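Local atomic coordinates of probable quinone reductase Qor (NADPH:quinone reductase) (Zeta-crystallin homolog protein) (Mycobacterium tuberculosis, PDB entry 4RVU), a protein that binds NADPH and probably catalyses the transfer of electrons from it to quinone substrates. Residues A[259-262]-A[263-267]; A[44-47]-A[48-51]. All coordinates share one frame; numbering follows the deposited sequence.

Overall arrangement
Along the chain contact 2 (residues 44-51) comes first and contact 1 (residues 259-267) follows. Their centres lie 31 Å apart and their nearest atoms about 18 Å apart, so they do not touch. Contact 2 lies on helix 45-52, in the GroES-like part of the medium-chain dehydrogenase fold, and lines the NADPH pocket. Contact 1 joins helix 258-262 to strand 267-269, an outermost strand of the six-stranded parallel Rossmann sheet in this chain, and faces the second subunit. Of the two, contact 2 therefore belongs to cofactor binding, and contact 1 to the dimer interface.

Contact 1. Residues A[259-262]-A[263-267]; sequences RLNA and AGSVY
Leu260 meets Val266 where helix 258-262 ends and the chain turns into strand 267-269, an outermost strand of the Rossmann sheet within this chain; a glycine with positive phi marks the C-terminal stop. The polar contacts are made by the backbone. Ala263 N reaches Arg259 O at 3.0 Å, an i to i+4 bond that carries the helical pattern into the turn. Asn261 O then takes two donors from the same face of its carbonyl plane: Gly264 N at 2.9 Å and Ser265 N at 3.1 Å. Gly264, at phi 126°, has no side chain to press on the preceding carbonyl. Ser265 N also lies near Leu260 O, but its angle is poor; that carbonyl is bonded instead by Val266 N at 3.0 Å, with an N-H...O angle of 165°. The six-residue bond of a Schellman motif is thus absent, and a bond one residue wider joins the helix to the outgoing chain.

Outside partners hold the polar side chains. Arg259 forms a salt bridge with Asp230, and Ser265 OG is bonded to His275 of the second subunit. Tyr267 pairs antiparallel with a strand of that subunit, continuing the sheet across the interface.

Apolar packing completes the turn. Leu233 of helix 229-234 touches both Leu260 and Val266, whose side chains cross at about a right angle. With Val266 chi1 at -53°, CG2 sits between the backbone N and the carbonyl carbon, facing the helix end. There Val266 CG2 lies 4.0 Å from Leu260 CB and 3.6 Å from Leu260 O.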
# COMPACT_ATOMS: atom_id res chain seq x y z
N ARG A 259 -6.90 5.14 9.22
CA ARG A 259 -7.87 5.45 8.18
C ARG A 259 -7.90 4.35 7.13
O ARG A 259 -8.94 4.08 6.54
CB ARG A 259 -7.58 6.81 7.53
CG ARG A 259 -7.80 7.99 8.48
CD ARG A 259 -7.33 9.30 7.87
NE ARG A 259 -8.09 9.63 6.66
CZ ARG A 259 -7.72 10.55 5.78
NH1 ARG A 259 -6.60 11.23 5.96
NH2 ARG A 259 -8.46 10.77 4.71
N LEU A 260 -6.76 3.70 6.90
CA LEU A 260 -6.68 2.65 5.88
C LEU A 260 -7.42 1.40 6.35
O LEU A 260 -7.95 0.62 5.55
CB LEU A 260 -5.22 2.31 5.55
CG LEU A 260 -4.29 3.46 5.17
CD1 LEU A 260 -2.89 2.95 4.85
CD2 LEU A 260 -4.85 4.25 3.97
N ASN A 261 -7.45 1.21 7.67
CA ASN A 261 -8.18 0.13 8.29
C ASN A 261 -9.68 0.38 8.12
O ASN A 261 -10.39 -0.42 7.53
CB ASN A 261 -7.78 0.06 9.77
CG ASN A 261 -8.48 -1.05 10.54
OD1 ASN A 261 -9.35 -1.76 10.02
ND2 ASN A 261 -8.11 -1.21 11.81
N ALA A 262 -10.15 1.52 8.61
CA ALA A 262 -11.56 1.88 8.53
C ALA A 262 -12.08 1.85 7.09
O ALA A 262 -13.24 1.48 6.85
CB ALA A 262 -11.78 3.25 9.16
N ALA A 263 -11.23 2.22 6.13
CA ALA A 263 -11.65 2.29 4.73
C ALA A 263 -11.82 0.92 4.10
O ALA A 263 -12.35 0.81 3.00
CB ALA A 263 -10.65 3.13 3.94
N GLY A 264 -11.38 -0.13 4.79
CA GLY A 264 -11.50 -1.49 4.27
C GLY A 264 -10.21 -2.30 4.20
O GLY A 264 -10.08 -3.16 3.31
N SER A 265 -9.29 -2.09 5.14
CA SER A 265 -7.96 -2.73 5.10
C SER A 265 -7.34 -2.54 3.72
O SER A 265 -6.94 -3.51 3.05
CB SER A 265 -8.04 -4.22 5.46
OG SER A 265 -8.46 -4.40 6.80
N VAL A 266 -7.28 -1.29 3.30
CA VAL A 266 -6.85 -0.99 1.94
C VAL A 266 -5.35 -0.76 1.92
O VAL A 266 -4.70 -0.70 2.96
CB VAL A 266 -7.56 0.25 1.41
CG1 VAL A 266 -9.07 0.08 1.55
CG2 VAL A 266 -7.09 1.50 2.14
N TYR A 267 -4.81 -0.66 0.71
CA TYR A 267 -3.40 -0.34 0.53
C TYR A 267 -3.29 1.09 0.07
O TYR A 267 -4.09 1.54 -0.76
CB TYR A 267 -2.80 -1.18 -0.60
CG TYR A 267 -2.80 -2.66 -0.39
CD1 TYR A 267 -3.92 -3.42 -0.69
CD2 TYR A 267 -1.67 -3.32 0.08
CE1 TYR A 267 -3.93 -4.79 -0.52
CE2 TYR A 267 -1.66 -4.69 0.26
CZ TYR A 267 -2.79 -5.42 -0.05
OH TYR A 267 -2.80 -6.78 0.11

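Contact 2. Residues A[44-47]-A[48-51]; sequences NFID and TYFR. With NDP (NADPH dihydro-nicotinamide-adenine-dinucleotide phosphate), chain E.
Phe45 lays its ring between the bound NADPH and the next turn of helix 45-52. On the cofactor side, Phe45 CD2 is 3.6 Å from C5B of the adenosine ribose, while Phe45 CB rests against C2D and C3D of the nicotinamide ribose. On the other side the Phe45 and Tyr49 rings meet obliquely, planes at 52°, with Tyr49 CE1 at the edge of the Phe45 ring and in its plane. The Phe45 carbonyl bears on this second ring too: Phe45 O stands 3.9 Å above the Tyr49 plane, over its centre.

Two donors of one residue grip that oxygen. Thr48 OG1 lies in the carbonyl plane, 2.6 Å from Phe45 O, whereas Thr48 N comes from above the plane at 3.0 Å. The hydroxyl is placed for this by a chi1 of 73°, which sets OG1 between the backbone N and the carbonyl carbon and folds it back on the preceding turn.

On another flank, Ile46 lies alongside Phe50, and CD1 of Ile46 is 3.9 Å from CE1 of Phe50. The same isoleucine crosses Tyr49 at about a right angle, packing CG1 on CD2. At the start of the helix Asp47 OD2 accepts Asn44 N and is also bonded to Tyr100.

Phe45 N donates to phosphate oxygen O2N of NADPH at 3.2 Å, and ribose O2D donates a weak bond to Tyr49 OH. An amide at the helix start thus faces a negative phosphate, an arrangement in which the helix dipole would be expected to favour binding of the anion.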
# COMPACT_ATOMS: atom_id res chain seq x y z
N ASN A 44 5.28 18.35 -18.32
CA ASN A 44 4.77 17.47 -17.27
C ASN A 44 4.53 18.22 -15.99
O ASN A 44 5.25 19.17 -15.69
CB ASN A 44 5.74 16.31 -17.04
CG ASN A 44 5.80 15.39 -18.23
OD1 ASN A 44 4.88 14.58 -18.44
ND2 ASN A 44 6.84 15.54 -19.06
N PHE A 45 3.51 17.81 -15.23
CA PHE A 45 3.17 18.57 -14.02
C PHE A 45 4.34 18.64 -13.05
O PHE A 45 4.50 19.63 -12.34
CB PHE A 45 1.93 18.00 -13.33
CG PHE A 45 1.05 19.07 -12.75
CD1 PHE A 45 1.36 19.67 -11.54
CD2 PHE A 45 -0.08 19.48 -13.44
CE1 PHE A 45 0.54 20.67 -11.02
CE2 PHE A 45 -0.89 20.48 -12.94
CZ PHE A 45 -0.58 21.08 -11.72
N ILE A 46 5.19 17.61 -13.05
CA ILE A 46 6.36 17.62 -12.19
C ILE A 46 7.32 18.75 -12.52
O ILE A 46 8.06 19.21 -11.64
CB ILE A 46 7.11 16.26 -12.19
CG1 ILE A 46 8.07 16.16 -10.99
CG2 ILE A 46 7.86 16.03 -13.47
CD1 ILE A 46 8.80 14.84 -10.91
N ASP A 47 7.31 19.21 -13.78
CA ASP A 47 8.14 20.34 -14.17
C ASP A 47 7.82 21.56 -13.29
O ASP A 47 8.70 22.35 -12.96
CB ASP A 47 7.93 20.74 -15.65
CG ASP A 47 8.20 19.59 -16.63
OD1 ASP A 47 8.86 18.60 -16.26
OD2 ASP A 47 7.75 19.71 -17.81
N THR A 48 6.54 21.70 -12.93
CA THR A 48 6.11 22.85 -12.14
C THR A 48 6.63 22.76 -10.70
O THR A 48 6.83 23.80 -10.06
CB THR A 48 4.58 23.00 -12.10
OG1 THR A 48 4.00 21.99 -11.26
CG2 THR A 48 3.97 22.93 -13.51
N TYR A 49 6.83 21.54 -10.20
CA TYR A 49 7.30 21.34 -8.82
C TYR A 49 8.78 21.71 -8.75
O TYR A 49 9.24 22.27 -7.76
CB TYR A 49 7.09 19.90 -8.33
CG TYR A 49 5.68 19.33 -8.41
CD1 TYR A 49 4.56 20.10 -8.11
CD2 TYR A 49 5.49 18.00 -8.75
CE1 TYR A 49 3.27 19.54 -8.18
CE2 TYR A 49 4.22 17.44 -8.83
CZ TYR A 49 3.11 18.21 -8.55
OH TYR A 49 1.85 17.63 -8.63
N PHE A 50 9.53 21.37 -9.80
CA PHE A 50 10.94 21.77 -9.89
C PHE A 50 11.10 23.26 -10.11
O PHE A 50 12.02 23.88 -9.57
CB PHE A 50 11.64 21.02 -11.02
CG PHE A 50 12.04 19.63 -10.66
CD1 PHE A 50 11.49 18.54 -11.33
CD2 PHE A 50 12.95 19.40 -9.64
CE1 PHE A 50 11.86 17.25 -10.99
CE2 PHE A 50 13.32 18.11 -9.29
CZ PHE A 50 12.77 17.04 -9.97
N ARG A 51 10.23 23.83 -10.93
CA ARG A 51 10.25 25.26 -11.18
C ARG A 51 9.96 26.02 -9.89
O ARG A 51 10.62 27.02 -9.58
CB ARG A 51 9.23 25.62 -12.25
CG ARG A 51 9.32 27.06 -12.74
CD ARG A 51 8.06 27.80 -12.37
NE ARG A 51 6.88 27.13 -12.89
CZ ARG A 51 5.78 26.88 -12.20
NH1 ARG A 51 5.66 27.26 -10.94
NH2 ARG A 51 4.78 26.25 -12.79
PA NDP E . -2.50 16.74 -16.23
O1A NDP E . -2.44 16.90 -17.73
O2A NDP E . -3.35 15.67 -15.63
O5B NDP E . -2.92 18.16 -15.59
C5B NDP E . -3.32 18.23 -14.22
C4B NDP E . -4.84 18.10 -14.18
O4B NDP E . -5.30 17.87 -12.85
C3B NDP E . -5.52 19.38 -14.64
O3B NDP E . -5.72 19.40 -16.05
C2B NDP E . -6.83 19.37 -13.88
O2B NDP E . -7.87 18.83 -14.69
C1B NDP E . -6.58 18.47 -12.68
N9A NDP E . -6.62 19.33 -11.47
C8A NDP E . -7.48 19.21 -10.45
N7A NDP E . -7.26 20.17 -9.51
C5A NDP E . -6.24 20.93 -9.95
C6A NDP E . -5.50 22.11 -9.45
N6A NDP E . -5.82 22.68 -8.27
N1A NDP E . -4.50 22.60 -10.22
C2A NDP E . -4.18 22.04 -11.39
N3A NDP E . -4.80 20.97 -11.91
C4A NDP E . -5.82 20.38 -11.24
O3 NDP E . -1.00 16.59 -15.69
PN NDP E . -0.08 15.34 -16.10
O1N NDP E . -0.87 14.42 -16.99
O2N NDP E . 1.26 15.88 -16.54
O5D NDP E . 0.14 14.60 -14.69
C5D NDP E . -0.98 14.11 -13.95
C4D NDP E . -0.60 13.97 -12.48
O4D NDP E . 0.22 12.82 -12.30
C3D NDP E . 0.21 15.16 -12.01
O3D NDP E . -0.18 15.46 -10.67
C2D NDP E . 1.64 14.67 -12.01
O2D NDP E . 2.39 15.31 -10.98
C1D NDP E . 1.48 13.18 -11.74
N1N NDP E . 2.52 12.34 -12.34
C2N NDP E . 3.12 11.43 -11.56
C3N NDP E . 4.10 10.58 -12.05
C7N NDP E . 4.74 9.60 -11.12
O7N NDP E . 5.55 8.81 -11.56
N7N NDP E . 4.40 9.61 -9.83
C4N NDP E . 4.52 10.63 -13.50
C5N NDP E . 3.78 11.65 -14.24
C6N NDP E . 2.81 12.45 -13.64
P2B NDP E . -9.41 19.01 -14.26
O1X NDP E . -9.35 19.55 -12.86
O2X NDP E . -9.96 19.98 -15.27
O3X NDP E . -9.99 17.63 -14.38